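Uncharacterized protein (Singapore grouper iridovirus, PDB 3RJ2) binds histone H3 and may thereby act on host chromatin during viral infection. Local coordinates at residues A7-V12 against I21-N26; L45-D50 against D80-S85; I33-F38 against Y94-A99; H57-F62 against T72-G77. All coordinates share one frame; numbering follows the deposited sequence.

Interaction 1. Residues A7-V12 against I21-N26; sequences ANCEFV and ILVNEN
I21 pairs with C9 through two backbone hydrogen bonds. I21 N gives to C9 O at 2.7 Å, and C9 N gives to I21 O at 2.8 Å. This is an antiparallel hydrogen-bonded pair of the hairpin made by strands 6-12 and 18-22. The far end of the I21 side chain, CD1, lies 4.2 Å from CD1 of F11. It gets there because CG1 stands anti to the carbonyl carbon (chi1 -64°) and the chain then runs extended.

L22 faces N8 as the non-hydrogen-bonded pair. Their side chains lie on the other face of the sheet from C9 and I21, and L22 CG comes 4.1 Å from N8 ND2. L22 CD2 turns back to A7 O, 3.5 Å away.

At V23 the strand has ended, yet V23 N still bonds A7 O at 2.8 Å. Its CB sits 4.2 Å from A7 CB, and its CG2 approaches C9 SG. N24 then turns its amide to the backbone, where ND2 gives to I5 O and W27 O.

The backbone bonds set the register and so gather A7, C9, F11, I21 and V23 on one buried side against W34 and Y36, leaving N8 and L22 the more exposed face.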
loop_
_atom_site.group_PDB
_atom_site.type_symbol
_atom_site.label_atom_id
_atom_site.label_comp_id
_atom_site.label_asym_id
_atom_site.label_seq_id
_atom_site.Cartn_x
_atom_site.Cartn_y
_atom_site.Cartn_z
ATOM N N ALA A 7 6.247 -1.358 -6.191
ATOM C CA ALA A 7 5.428 -0.165 -6.337
ATOM C C ALA A 7 6.287 1.085 -6.250
ATOM O O ALA A 7 7.096 1.237 -5.333
ATOM C CB ALA A 7 4.313 -0.142 -5.278
ATOM N N ASN A 8 6.131 1.958 -7.238
ATOM C CA ASN A 8 6.764 3.260 -7.232
ATOM C C ASN A 8 5.674 4.274 -6.887
ATOM O O ASN A 8 4.766 4.507 -7.690
ATOM C CB ASN A 8 7.412 3.549 -8.598
ATOM C CG ASN A 8 8.245 4.847 -8.603
ATOM O OD1 ASN A 8 7.704 5.953 -8.702
ATOM N ND2 ASN A 8 9.569 4.705 -8.508
ATOM N N CYS A 9 5.744 4.836 -5.677
ATOM C CA CYS A 9 4.756 5.806 -5.207
ATOM C C CYS A 9 5.327 7.215 -5.139
ATOM O O CYS A 9 6.303 7.460 -4.414
ATOM C CB CYS A 9 4.231 5.435 -3.819
ATOM S SG CYS A 9 3.661 3.735 -3.640
ATOM N N GLU A 10 4.711 8.121 -5.907
ATOM C CA GLU A 10 4.947 9.562 -5.792
ATOM C C GLU A 10 3.815 10.220 -5.003
ATOM O O GLU A 10 2.699 10.350 -5.492
ATOM C CB GLU A 10 5.062 10.239 -7.163
ATOM C CG GLU A 10 6.296 9.873 -7.955
ATOM C CD GLU A 10 6.433 10.656 -9.280
ATOM O OE1 GLU A 10 5.415 11.171 -9.802
ATOM O OE2 GLU A 10 7.575 10.746 -9.798
ATOM N N PHE A 11 4.128 10.618 -3.778
ATOM C CA PHE A 11 3.232 11.384 -2.936
ATOM C C PHE A 11 3.488 12.844 -3.205
ATOM O O PHE A 11 4.629 13.288 -3.160
ATOM C CB PHE A 11 3.458 11.056 -1.467
ATOM C CG PHE A 11 2.901 9.729 -1.065
ATOM C CD1 PHE A 11 3.711 8.607 -1.021
ATOM C CD2 PHE A 11 1.554 9.596 -0.756
ATOM C CE1 PHE A 11 3.199 7.378 -0.664
ATOM C CE2 PHE A 11 1.031 8.365 -0.389
ATOM C CZ PHE A 11 1.853 7.253 -0.348
ATOM N N VAL A 12 2.423 13.571 -3.528
ATOM C CA VAL A 12 2.508 14.980 -3.931
ATOM C C VAL A 12 1.845 15.828 -2.861
ATOM O O VAL A 12 0.729 15.525 -2.460
ATOM C CB VAL A 12 1.801 15.215 -5.302
ATOM C CG1 VAL A 12 2.109 16.602 -5.858
ATOM C CG2 VAL A 12 2.200 14.151 -6.306
ATOM N N ILE A 21 8.700 7.149 -3.179
ATOM C CA ILE A 21 9.023 6.003 -2.359
ATOM C C ILE A 21 8.947 4.763 -3.229
ATOM O O ILE A 21 7.982 4.574 -3.962
ATOM C CB ILE A 21 8.075 5.900 -1.155
ATOM C CG1 ILE A 21 8.277 7.117 -0.240
ATOM C CG2 ILE A 21 8.302 4.591 -0.392
ATOM C CD1 ILE A 21 7.270 7.264 0.812
ATOM N N LEU A 22 9.983 3.933 -3.169
ATOM C CA LEU A 22 9.999 2.697 -3.929
ATOM C C LEU A 22 9.783 1.561 -2.942
ATOM O O LEU A 22 10.655 1.271 -2.133
ATOM C CB LEU A 22 11.341 2.534 -4.658
ATOM C CG LEU A 22 11.393 1.927 -6.064
ATOM C CD1 LEU A 22 12.833 1.536 -6.418
ATOM C CD2 LEU A 22 10.481 0.741 -6.226
ATOM N N VAL A 23 8.628 0.912 -3.000
ATOM C CA VAL A 23 8.310 -0.101 -1.987
ATOM C C VAL A 23 9.212 -1.355 -1.924
ATOM O O VAL A 23 9.925 -1.540 -0.933
ATOM C CB VAL A 23 6.811 -0.429 -1.922
ATOM C CG1 VAL A 23 6.574 -1.501 -0.898
ATOM C CG2 VAL A 23 6.040 0.836 -1.534
ATOM N N ASN A 24 9.224 -2.206 -2.938
ATOM C CA ASN A 24 9.986 -3.458 -2.798
ATOM C C ASN A 24 11.172 -3.653 -3.772
ATOM O O ASN A 24 10.982 -3.661 -4.967
ATOM C CB ASN A 24 8.993 -4.624 -2.891
ATOM C CG ASN A 24 9.663 -5.968 -3.021
ATOM O OD1 ASN A 24 10.666 -6.243 -2.368
ATOM N ND2 ASN A 24 9.098 -6.827 -3.858
ATOM N N GLU A 25 12.392 -3.833 -3.276
ATOM C CA GLU A 25 13.514 -4.211 -4.183
ATOM C C GLU A 25 14.326 -5.449 -3.782
ATOM O O GLU A 25 14.977 -5.464 -2.735
ATOM C CB GLU A 25 14.491 -3.063 -4.441
ATOM C CG GLU A 25 13.870 -1.766 -4.885
ATOM C CD GLU A 25 13.593 -0.858 -3.712
ATOM O OE1 GLU A 25 12.608 -1.113 -2.983
ATOM O OE2 GLU A 25 14.371 0.101 -3.514
ATOM N N ASN A 26 14.281 -6.494 -4.601
ATOM C CA ASN A 26 13.260 -6.673 -5.629
ATOM C C ASN A 26 12.616 -7.971 -5.199
ATOM O O ASN A 26 12.377 -8.873 -6.011
ATOM C CB ASN A 26 13.894 -6.792 -7.024
ATOM C CG ASN A 26 12.915 -6.481 -8.161
ATOM O OD1 ASN A 26 11.985 -7.248 -8.437
ATOM N ND2 ASN A 26 13.146 -5.364 -8.844
#

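Interaction 2. Residues L45-D50 against D80-S85; sequences LRYSVD and DVLEGS
Y47 and G84 meet both through the backbone and through the tyrosine ring. Among the backbone bonds, Y47 N gives to G84 O at 2.9 Å, and G84 N returns a longer one to Y47 O. V49 and L82 form the second such pair, with V49 N to L82 O at 2.7 Å. These belong to a four-stranded antiparallel sheet, in which strand 44-50 lies between 6-12 and the edge strand 81-87.

Y47 CG stands between the backbone N and the carbonyl carbon (chi1 56°), which folds the ring over the neighbouring strand. G84 CA lies over the ring face, 4.0 Å from its centroid. L82 O is at the ring edge, and L82 CG is 4.2 Å from Y47 CE1.

The polar side-chain contact is on the face of S48 and E83. S48 OG gives a short hydrogen bond, 2.5 Å, to E83 OE2, using the anti lone pair of that oxygen. On the same face, R46 CG touches S85 CB at 4.0 Å.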
loop_
_atom_site.group_PDB
_atom_site.type_symbol
_atom_site.label_atom_id
_atom_site.label_comp_id
_atom_site.label_asym_id
_atom_site.label_seq_id
_atom_site.Cartn_x
_atom_site.Cartn_y
_atom_site.Cartn_z
ATOM N N LEU A 45 -1.606 10.791 -4.758
ATOM C CA LEU A 45 -0.677 9.680 -4.893
ATOM C C LEU A 45 -0.604 9.251 -6.362
ATOM O O LEU A 45 -1.602 8.827 -6.918
ATOM C CB LEU A 45 -1.098 8.505 -3.997
ATOM C CG LEU A 45 -0.387 7.145 -4.220
ATOM C CD1 LEU A 45 1.102 7.267 -3.960
ATOM C CD2 LEU A 45 -0.971 6.043 -3.361
ATOM N N ARG A 46 0.567 9.380 -6.980
ATOM C CA ARG A 46 0.787 8.850 -8.324
ATOM C C ARG A 46 1.590 7.552 -8.209
ATOM O O ARG A 46 2.685 7.540 -7.674
ATOM C CB ARG A 46 1.519 9.861 -9.210
ATOM C CG ARG A 46 0.864 11.248 -9.254
ATOM C CD ARG A 46 1.733 12.288 -9.954
ATOM N NE ARG A 46 1.985 11.945 -11.351
ATOM C CZ ARG A 46 1.133 12.167 -12.355
ATOM N NH1 ARG A 46 -0.053 12.738 -12.128
ATOM N NH2 ARG A 46 1.467 11.800 -13.594
ATOM N N TYR A 47 1.036 6.457 -8.706
ATOM C CA TYR A 47 1.686 5.170 -8.539
ATOM C C TYR A 47 2.058 4.536 -9.873
ATOM O O TYR A 47 1.461 4.833 -10.902
ATOM C CB TYR A 47 0.781 4.227 -7.738
ATOM C CG TYR A 47 -0.582 4.053 -8.356
ATOM C CD1 TYR A 47 -0.800 3.102 -9.351
ATOM C CD2 TYR A 47 -1.666 4.846 -7.941
ATOM C CE1 TYR A 47 -2.062 2.947 -9.939
ATOM C CE2 TYR A 47 -2.929 4.695 -8.515
ATOM C CZ TYR A 47 -3.122 3.750 -9.514
ATOM O OH TYR A 47 -4.378 3.595 -10.084
ATOM N N SER A 48 3.048 3.652 -9.828
ATOM C CA SER A 48 3.350 2.749 -10.920
ATOM C C SER A 48 3.647 1.388 -10.300
ATOM O O SER A 48 4.626 1.250 -9.565
ATOM C CB SER A 48 4.562 3.258 -11.698
ATOM O OG SER A 48 4.786 2.458 -12.847
ATOM N N VAL A 49 2.800 0.394 -10.560
ATOM C CA VAL A 49 2.945 -0.896 -9.887
ATOM C C VAL A 49 3.367 -1.992 -10.855
ATOM O O VAL A 49 2.655 -2.297 -11.804
ATOM C CB VAL A 49 1.662 -1.342 -9.144
ATOM C CG1 VAL A 49 1.894 -2.678 -8.476
ATOM C CG2 VAL A 49 1.242 -0.308 -8.102
ATOM N N ASP A 50 4.533 -2.569 -10.593
ATOM C CA ASP A 50 5.068 -3.676 -11.379
ATOM C C ASP A 50 4.609 -4.982 -10.739
ATOM O O ASP A 50 5.032 -5.316 -9.631
ATOM C CB ASP A 50 6.595 -3.593 -11.373
ATOM C CG ASP A 50 7.224 -4.212 -12.599
ATOM O OD1 ASP A 50 6.620 -5.131 -13.207
ATOM O OD2 ASP A 50 8.340 -3.768 -12.962
ATOM N N ASP A 80 0.451 -5.693 -16.792
ATOM C CA ASP A 80 1.331 -6.164 -15.724
ATOM C C ASP A 80 1.946 -4.999 -14.948
ATOM O O ASP A 80 2.317 -5.142 -13.784
ATOM C CB ASP A 80 2.394 -7.142 -16.245
ATOM C CG ASP A 80 3.110 -6.633 -17.474
ATOM O OD1 ASP A 80 2.450 -6.076 -18.394
ATOM O OD2 ASP A 80 4.344 -6.812 -17.531
ATOM N N VAL A 81 2.045 -3.849 -15.605
ATOM C CA VAL A 81 2.465 -2.609 -14.954
ATOM C C VAL A 81 1.280 -1.642 -14.944
ATOM O O VAL A 81 0.808 -1.202 -15.997
ATOM C CB VAL A 81 3.702 -1.986 -15.636
ATOM C CG1 VAL A 81 4.049 -0.626 -15.016
ATOM C CG2 VAL A 81 4.892 -2.945 -15.556
ATOM N N LEU A 82 0.791 -1.345 -13.743
ATOM C CA LEU A 82 -0.418 -0.548 -13.567
ATOM C C LEU A 82 -0.073 0.830 -13.038
ATOM O O LEU A 82 0.523 0.962 -11.985
ATOM C CB LEU A 82 -1.410 -1.258 -12.629
ATOM C CG LEU A 82 -2.671 -0.534 -12.163
ATOM C CD1 LEU A 82 -3.572 -0.212 -13.327
ATOM C CD2 LEU A 82 -3.412 -1.393 -11.165
ATOM N N GLU A 83 -0.462 1.854 -13.792
ATOM C CA GLU A 83 -0.132 3.226 -13.482
ATOM C C GLU A 83 -1.399 4.043 -13.367
ATOM O O GLU A 83 -2.417 3.777 -14.041
ATOM C CB GLU A 83 0.812 3.807 -14.544
ATOM C CG GLU A 83 2.124 3.010 -14.648
ATOM C CD GLU A 83 3.224 3.676 -15.479
ATOM O OE1 GLU A 83 2.900 4.373 -16.471
ATOM O OE2 GLU A 83 4.429 3.462 -15.151
ATOM N N GLY A 84 -1.343 5.036 -12.495
ATOM C CA GLY A 84 -2.479 5.895 -12.282
ATOM C C GLY A 84 -2.248 6.786 -11.097
ATOM O O GLY A 84 -1.151 6.853 -10.557
ATOM N N SER A 85 -3.295 7.480 -10.689
ATOM C CA SER A 85 -3.181 8.316 -9.525
ATOM C C SER A 85 -4.443 8.248 -8.707
ATOM O O SER A 85 -5.492 7.825 -9.195
ATOM C CB SER A 85 -2.814 9.755 -9.901
ATOM O OG SER A 85 -3.825 10.336 -10.677
#

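Interaction 3. Residues I33-F38 against Y94-A99; sequences IWTYKF and YARIHA
T35 and R96 make the side-chain hydrogen bonds of this contact. R96 NE and NH2 both give to T35 OG1, at 2.9 Å and 3.0 Å, although that oxygen's position is less certain. The hydroxyl lies at the edge of the guanidinium, near its plane. R96 reaches it because its chain bends at chi3 (-67°).

On the same face, I33 CG2 sits over the centre of the H98 ring, 4.3 Å from the centroid, in a CH-pi contact. K37 and Y94 run side by side, with K37 CG 3.5 Å from Y94 CE1. On the other face, the six-membered part of W34 packs on I97, with W34 CE3 3.8 Å from I97 CG1. F38 CE1 meets A95 CB at 3.7 Å, and Y94 N lies above the centre of the F38 ring.

The backbone holds these groups in step. W34 pairs with I97 and Y36 with A95; Y36 N gives to A95 O at 2.8 Å. The two strands are central in a mixed six-stranded sheet. Beyond them, R96 NH1 gives to the carbonyls of T134 and A137, and H98 NE2 bonds T134 OG1. W34 NE1 gives to E117, and Y36 OH bonds Y42 OH.

The buried arginine appears to be held by neutral oxygens, a hydroxyl and two carbonyls near the C terminus. These probably fix its rotation and would partly offset the cost of burying its charge.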
loop_
_atom_site.group_PDB
_atom_site.type_symbol
_atom_site.label_atom_id
_atom_site.label_comp_id
_atom_site.label_asym_id
_atom_site.label_seq_id
_atom_site.Cartn_x
_atom_site.Cartn_y
_atom_site.Cartn_z
ATOM N N ILE A 33 2.755 -6.132 2.898
ATOM C CA ILE A 33 1.945 -5.004 3.346
ATOM C C ILE A 33 2.934 -3.890 3.623
ATOM O O ILE A 33 4.041 -4.129 4.118
ATOM C CB ILE A 33 1.127 -5.341 4.614
ATOM C CG1 ILE A 33 0.174 -6.509 4.342
ATOM C CG2 ILE A 33 0.343 -4.130 5.102
ATOM C CD1 ILE A 33 -0.489 -7.062 5.600
ATOM N N TRP A 34 2.544 -2.678 3.257
ATOM C CA TRP A 34 3.377 -1.513 3.436
ATOM C C TRP A 34 2.587 -0.423 4.152
ATOM O O TRP A 34 1.453 -0.125 3.779
ATOM C CB TRP A 34 3.862 -1.043 2.071
ATOM C CG TRP A 34 4.648 0.217 2.039
ATOM C CD1 TRP A 34 5.982 0.362 2.310
ATOM C CD2 TRP A 34 4.165 1.516 1.672
ATOM N NE1 TRP A 34 6.354 1.686 2.152
ATOM C CE2 TRP A 34 5.257 2.410 1.753
ATOM C CE3 TRP A 34 2.902 2.020 1.303
ATOM C CZ2 TRP A 34 5.132 3.787 1.450
ATOM C CZ3 TRP A 34 2.780 3.399 1.002
ATOM C CH2 TRP A 34 3.893 4.253 1.074
ATOM N N THR A 35 3.199 0.140 5.188
ATOM C CA THR A 35 2.632 1.240 5.970
ATOM C C THR A 35 3.535 2.480 5.946
ATOM O O THR A 35 4.740 2.384 6.152
ATOM C CB THR A 35 2.416 0.821 7.445
ATOM O OG1 THR A 35 1.605 -0.356 7.478
ATOM C CG2 THR A 35 1.705 1.931 8.229
ATOM N N TYR A 36 2.943 3.643 5.708
ATOM C CA TYR A 36 3.702 4.887 5.623
ATOM C C TYR A 36 3.011 5.965 6.431
ATOM O O TYR A 36 1.873 6.332 6.136
ATOM C CB TYR A 36 3.827 5.318 4.158
ATOM C CG TYR A 36 4.521 6.635 3.869
ATOM C CD1 TYR A 36 5.659 7.043 4.577
ATOM C CD2 TYR A 36 4.074 7.449 2.839
ATOM C CE1 TYR A 36 6.315 8.247 4.270
ATOM C CE2 TYR A 36 4.708 8.652 2.534
ATOM C CZ TYR A 36 5.827 9.040 3.241
ATOM O OH TYR A 36 6.440 10.226 2.920
ATOM N N LYS A 37 3.702 6.458 7.451
ATOM C CA LYS A 37 3.241 7.604 8.226
ATOM C C LYS A 37 3.688 8.859 7.494
ATOM O O LYS A 37 4.868 9.017 7.221
ATOM C CB LYS A 37 3.853 7.585 9.632
ATOM C CG LYS A 37 3.245 8.620 10.568
ATOM C CD LYS A 37 3.962 8.658 11.907
ATOM C CE LYS A 37 3.529 9.885 12.699
ATOM N NZ LYS A 37 3.894 9.753 14.153
ATOM N N PHE A 38 2.745 9.731 7.157
ATOM C CA PHE A 38 3.057 10.971 6.436
ATOM C C PHE A 38 3.885 11.929 7.297
ATOM O O PHE A 38 3.523 12.188 8.449
ATOM C CB PHE A 38 1.781 11.690 5.986
ATOM C CG PHE A 38 0.920 10.898 5.006
ATOM C CD1 PHE A 38 1.375 9.714 4.424
ATOM C CD2 PHE A 38 -0.343 11.367 4.653
ATOM C CE1 PHE A 38 0.578 9.014 3.514
ATOM C CE2 PHE A 38 -1.140 10.672 3.745
ATOM C CZ PHE A 38 -0.682 9.500 3.181
ATOM N N TYR A 94 -1.731 8.501 7.239
ATOM C CA TYR A 94 -1.053 7.228 6.942
ATOM C C TYR A 94 -1.594 6.612 5.682
ATOM O O TYR A 94 -2.794 6.714 5.398
ATOM C CB TYR A 94 -1.321 6.158 8.022
ATOM C CG TYR A 94 -0.885 6.478 9.415
ATOM C CD1 TYR A 94 0.347 6.050 9.889
ATOM C CD2 TYR A 94 -1.728 7.163 10.273
ATOM C CE1 TYR A 94 0.740 6.317 11.195
ATOM C CE2 TYR A 94 -1.351 7.446 11.571
ATOM C CZ TYR A 94 -0.120 7.022 12.028
ATOM O OH TYR A 94 0.244 7.311 13.324
ATOM N N ALA A 95 -0.717 5.920 4.961
ATOM C CA ALA A 95 -1.124 5.103 3.832
ATOM C C ALA A 95 -0.668 3.669 4.079
ATOM O O ALA A 95 0.326 3.430 4.752
ATOM C CB ALA A 95 -0.538 5.643 2.521
ATOM N N ARG A 96 -1.419 2.725 3.546
ATOM C CA ARG A 96 -1.043 1.334 3.574
ATOM C C ARG A 96 -1.367 0.748 2.204
ATOM O O ARG A 96 -2.376 1.109 1.578
ATOM C CB ARG A 96 -1.772 0.600 4.709
ATOM C CG ARG A 96 -1.557 -0.920 4.780
ATOM C CD ARG A 96 -2.008 -1.486 6.111
ATOM N NE ARG A 96 -1.165 -1.008 7.210
ATOM C CZ ARG A 96 -1.540 -0.949 8.487
ATOM N NH1 ARG A 96 -2.769 -1.319 8.862
ATOM N NH2 ARG A 96 -0.683 -0.512 9.395
ATOM N N ILE A 97 -0.482 -0.115 1.721
ATOM C CA ILE A 97 -0.764 -0.905 0.536
ATOM C C ILE A 97 -0.766 -2.372 0.944
ATOM O O ILE A 97 0.187 -2.837 1.581
ATOM C CB ILE A 97 0.279 -0.627 -0.590
ATOM C CG1 ILE A 97 0.186 0.840 -1.045
ATOM C CG2 ILE A 97 0.106 -1.589 -1.744
ATOM C CD1 ILE A 97 1.230 1.295 -2.070
ATOM N N HIS A 98 -1.850 -3.086 0.640
ATOM C CA HIS A 98 -1.837 -4.545 0.681
ATOM C C HIS A 98 -1.613 -4.979 -0.760
ATOM O O HIS A 98 -2.517 -4.836 -1.591
ATOM C CB HIS A 98 -3.171 -5.131 1.186
ATOM C CG HIS A 98 -3.439 -4.899 2.647
ATOM N ND1 HIS A 98 -3.786 -3.665 3.157
ATOM C CD2 HIS A 98 -3.427 -5.749 3.701
ATOM C CE1 HIS A 98 -3.958 -3.761 4.464
ATOM N NE2 HIS A 98 -3.757 -5.018 4.818
ATOM N N ALA A 99 -0.418 -5.494 -1.052
ATOM C CA ALA A 99 -0.063 -5.987 -2.383
ATOM C C ALA A 99 -0.574 -7.404 -2.658
ATOM O O ALA A 99 -0.450 -8.292 -1.819
ATOM C CB ALA A 99 1.440 -5.939 -2.560
#

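Interaction 4. Residues H57-F62 against T72-G77; sequences HRVTFF and THLNHG
This contact is part of the beta hairpin of strands 56-62 and 68-75, at the edge of the mixed six-stranded sheet. H57 and L74 form one hydrogen-bonded pair, with L74 N to H57 O at 2.7 Å. V59 and T72 form the next. Between them R58 faces H73 as the non-hydrogen-bonded pair.

V59 CG2 touches L74 CD1 at 3.8 Å. This apolar side is covered by the other sheet, where L86 packs on V59 and L82 on L74. The H57 ring comes edge-on toward L74 CB. The H76 ring lies close by, but the fit of the two rings is doubtful.

On the opposite face, R58 CG lies 3.8 Å from H73 CD2. R58 bends along its own strand toward T60, where R58 NE gives to T60 OG1 at 2.9 Å. Its guanidinium plane is 54° from the H73 ring. A water at the edges of both groups joins them, accepting from R58 NH1 at 3.1 Å and lying 2.7 Å from H73 NE2.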
loop_
_atom_site.group_PDB
_atom_site.type_symbol
_atom_site.label_atom_id
_atom_site.label_comp_id
_atom_site.label_asym_id
_atom_site.label_seq_id
_atom_site.Cartn_x
_atom_site.Cartn_y
_atom_site.Cartn_z
ATOM N N HIS A 57 -4.504 -4.834 -5.703
ATOM C CA HIS A 57 -3.900 -4.273 -4.493
ATOM C C HIS A 57 -4.897 -3.367 -3.783
ATOM O O HIS A 57 -5.782 -2.786 -4.419
ATOM C CB HIS A 57 -2.626 -3.492 -4.832
ATOM C CG HIS A 57 -1.742 -4.205 -5.803
ATOM N ND1 HIS A 57 -1.516 -3.745 -7.085
ATOM C CD2 HIS A 57 -1.077 -5.378 -5.703
ATOM C CE1 HIS A 57 -0.731 -4.596 -7.726
ATOM N NE2 HIS A 57 -0.448 -5.594 -6.907
ATOM N N ARG A 58 -4.751 -3.245 -2.472
ATOM C CA ARG A 58 -5.548 -2.306 -1.720
ATOM C C ARG A 58 -4.674 -1.162 -1.200
ATOM O O ARG A 58 -3.614 -1.382 -0.599
ATOM C CB ARG A 58 -6.241 -3.036 -0.579
ATOM C CG ARG A 58 -7.302 -2.267 0.099
ATOM C CD ARG A 58 -7.894 -3.114 1.220
ATOM N NE ARG A 58 -8.053 -2.316 2.416
ATOM C CZ ARG A 58 -9.193 -2.085 3.051
ATOM N NH1 ARG A 58 -10.330 -2.625 2.635
ATOM N NH2 ARG A 58 -9.170 -1.318 4.122
ATOM N N VAL A 59 -5.124 0.061 -1.472
ATOM C CA VAL A 59 -4.545 1.271 -0.896
ATOM C C VAL A 59 -5.553 1.853 0.096
ATOM O O VAL A 59 -6.681 2.181 -0.275
ATOM C CB VAL A 59 -4.244 2.345 -1.977
ATOM C CG1 VAL A 59 -3.517 3.524 -1.350
ATOM C CG2 VAL A 59 -3.430 1.750 -3.103
ATOM N N THR A 60 -5.131 1.979 1.346
ATOM C CA THR A 60 -6.002 2.403 2.429
ATOM C C THR A 60 -5.355 3.634 3.051
ATOM O O THR A 60 -4.110 3.740 3.113
ATOM C CB THR A 60 -6.169 1.278 3.494
ATOM O OG1 THR A 60 -6.493 0.043 2.839
ATOM C CG2 THR A 60 -7.271 1.602 4.491
ATOM N N PHE A 61 -6.203 4.576 3.455
ATOM C CA PHE A 61 -5.778 5.730 4.226
ATOM C C PHE A 61 -6.425 5.711 5.608
ATOM O O PHE A 61 -7.593 5.308 5.765
ATOM C CB PHE A 61 -6.144 7.026 3.504
ATOM C CG PHE A 61 -5.494 7.171 2.161
ATOM C CD1 PHE A 61 -6.217 6.937 1.002
ATOM C CD2 PHE A 61 -4.147 7.503 2.060
ATOM C CE1 PHE A 61 -5.604 7.060 -0.251
ATOM C CE2 PHE A 61 -3.525 7.614 0.819
ATOM C CZ PHE A 61 -4.257 7.401 -0.339
ATOM N N PHE A 62 -5.649 6.154 6.591
ATOM C CA PHE A 62 -6.072 6.241 7.980
ATOM C C PHE A 62 -5.794 7.659 8.483
ATOM O O PHE A 62 -4.855 8.324 8.005
ATOM C CB PHE A 62 -5.301 5.237 8.847
ATOM C CG PHE A 62 -5.312 3.838 8.313
ATOM C CD1 PHE A 62 -6.395 2.988 8.564
ATOM C CD2 PHE A 62 -4.239 3.356 7.555
ATOM C CE1 PHE A 62 -6.410 1.694 8.068
ATOM C CE2 PHE A 62 -4.262 2.058 7.050
ATOM C CZ PHE A 62 -5.344 1.230 7.315
ATOM N N THR A 72 -9.058 2.157 -1.794
ATOM C CA THR A 72 -9.294 1.920 -3.211
ATOM C C THR A 72 -8.621 0.583 -3.540
ATOM O O THR A 72 -7.614 0.227 -2.926
ATOM C CB THR A 72 -8.690 3.059 -4.108
ATOM O OG1 THR A 72 -9.165 4.340 -3.675
ATOM C CG2 THR A 72 -9.083 2.887 -5.565
ATOM N N HIS A 73 -9.182 -0.159 -4.486
ATOM C CA HIS A 73 -8.479 -1.313 -5.064
ATOM C C HIS A 73 -7.851 -0.917 -6.367
ATOM O O HIS A 73 -8.477 -0.233 -7.181
ATOM C CB HIS A 73 -9.412 -2.491 -5.332
ATOM C CG HIS A 73 -9.992 -3.087 -4.098
ATOM N ND1 HIS A 73 -11.324 -3.418 -3.991
ATOM C CD2 HIS A 73 -9.432 -3.382 -2.906
ATOM C CE1 HIS A 73 -11.559 -3.902 -2.784
ATOM N NE2 HIS A 73 -10.426 -3.889 -2.105
ATOM N N LEU A 74 -6.614 -1.348 -6.560
ATOM C CA LEU A 74 -5.938 -1.254 -7.850
ATOM C C LEU A 74 -6.057 -2.606 -8.570
ATOM O O LEU A 74 -5.577 -3.620 -8.070
ATOM C CB LEU A 74 -4.474 -0.853 -7.648
ATOM C CG LEU A 74 -4.222 0.344 -6.711
ATOM C CD1 LEU A 74 -2.758 0.704 -6.690
ATOM C CD2 LEU A 74 -5.073 1.569 -7.078
ATOM N N ASN A 75 -6.727 -2.613 -9.724
ATOM C CA ASN A 75 -6.929 -3.827 -10.505
ATOM C C ASN A 75 -6.068 -3.837 -11.777
ATOM O O ASN A 75 -6.172 -2.932 -12.611
ATOM C CB ASN A 75 -8.411 -3.966 -10.838
ATOM C CG ASN A 75 -9.254 -4.240 -9.603
ATOM O OD1 ASN A 75 -9.060 -5.241 -8.929
ATOM N ND2 ASN A 75 -10.184 -3.351 -9.304
ATOM N N HIS A 76 -5.205 -4.842 -11.917
ATOM C CA HIS A 76 -4.275 -4.886 -13.059
ATOM C C HIS A 76 -4.951 -5.120 -14.409
ATOM O O HIS A 76 -4.490 -4.605 -15.429
ATOM C CB HIS A 76 -3.168 -5.922 -12.846
ATOM C CG HIS A 76 -1.947 -5.361 -12.192
ATOM N ND1 HIS A 76 -1.917 -5.000 -10.866
ATOM C CD2 HIS A 76 -0.718 -5.086 -12.684
ATOM C CE1 HIS A 76 -0.717 -4.534 -10.564
ATOM N NE2 HIS A 76 0.031 -4.579 -11.651
ATOM N N GLY A 77 -6.034 -5.887 -14.429
ATOM C CA GLY A 77 -6.617 -6.330 -15.709
ATOM C C GLY A 77 -5.526 -6.961 -16.572
ATOM O O GLY A 77 -4.717 -7.746 -16.075
HETATM O O HOH W 1 -10.307 -4.793 0.399
#

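Overall arrangement
From the N terminus, interaction 1 comes first and closes a short hairpin loop between 7-12 and 21-26. Strand 31-37 follows and opens interaction 3, which closes at 94-99. Interaction 2 is nested inside that loop, and interaction 4 is nested inside interaction 2; none of them cross. Interactions 1 and 2 share the four-stranded sheet, where 6-12 bonds to 44-50 through E10 N to R46 O. Interactions 3 and 4 share the six-stranded sheet, where 94-98 bonds to 56-62 through H98 N to R58 O. Side chains join the two sheets: F11 and I21 meet W34 and Y36, and V49 meets H57.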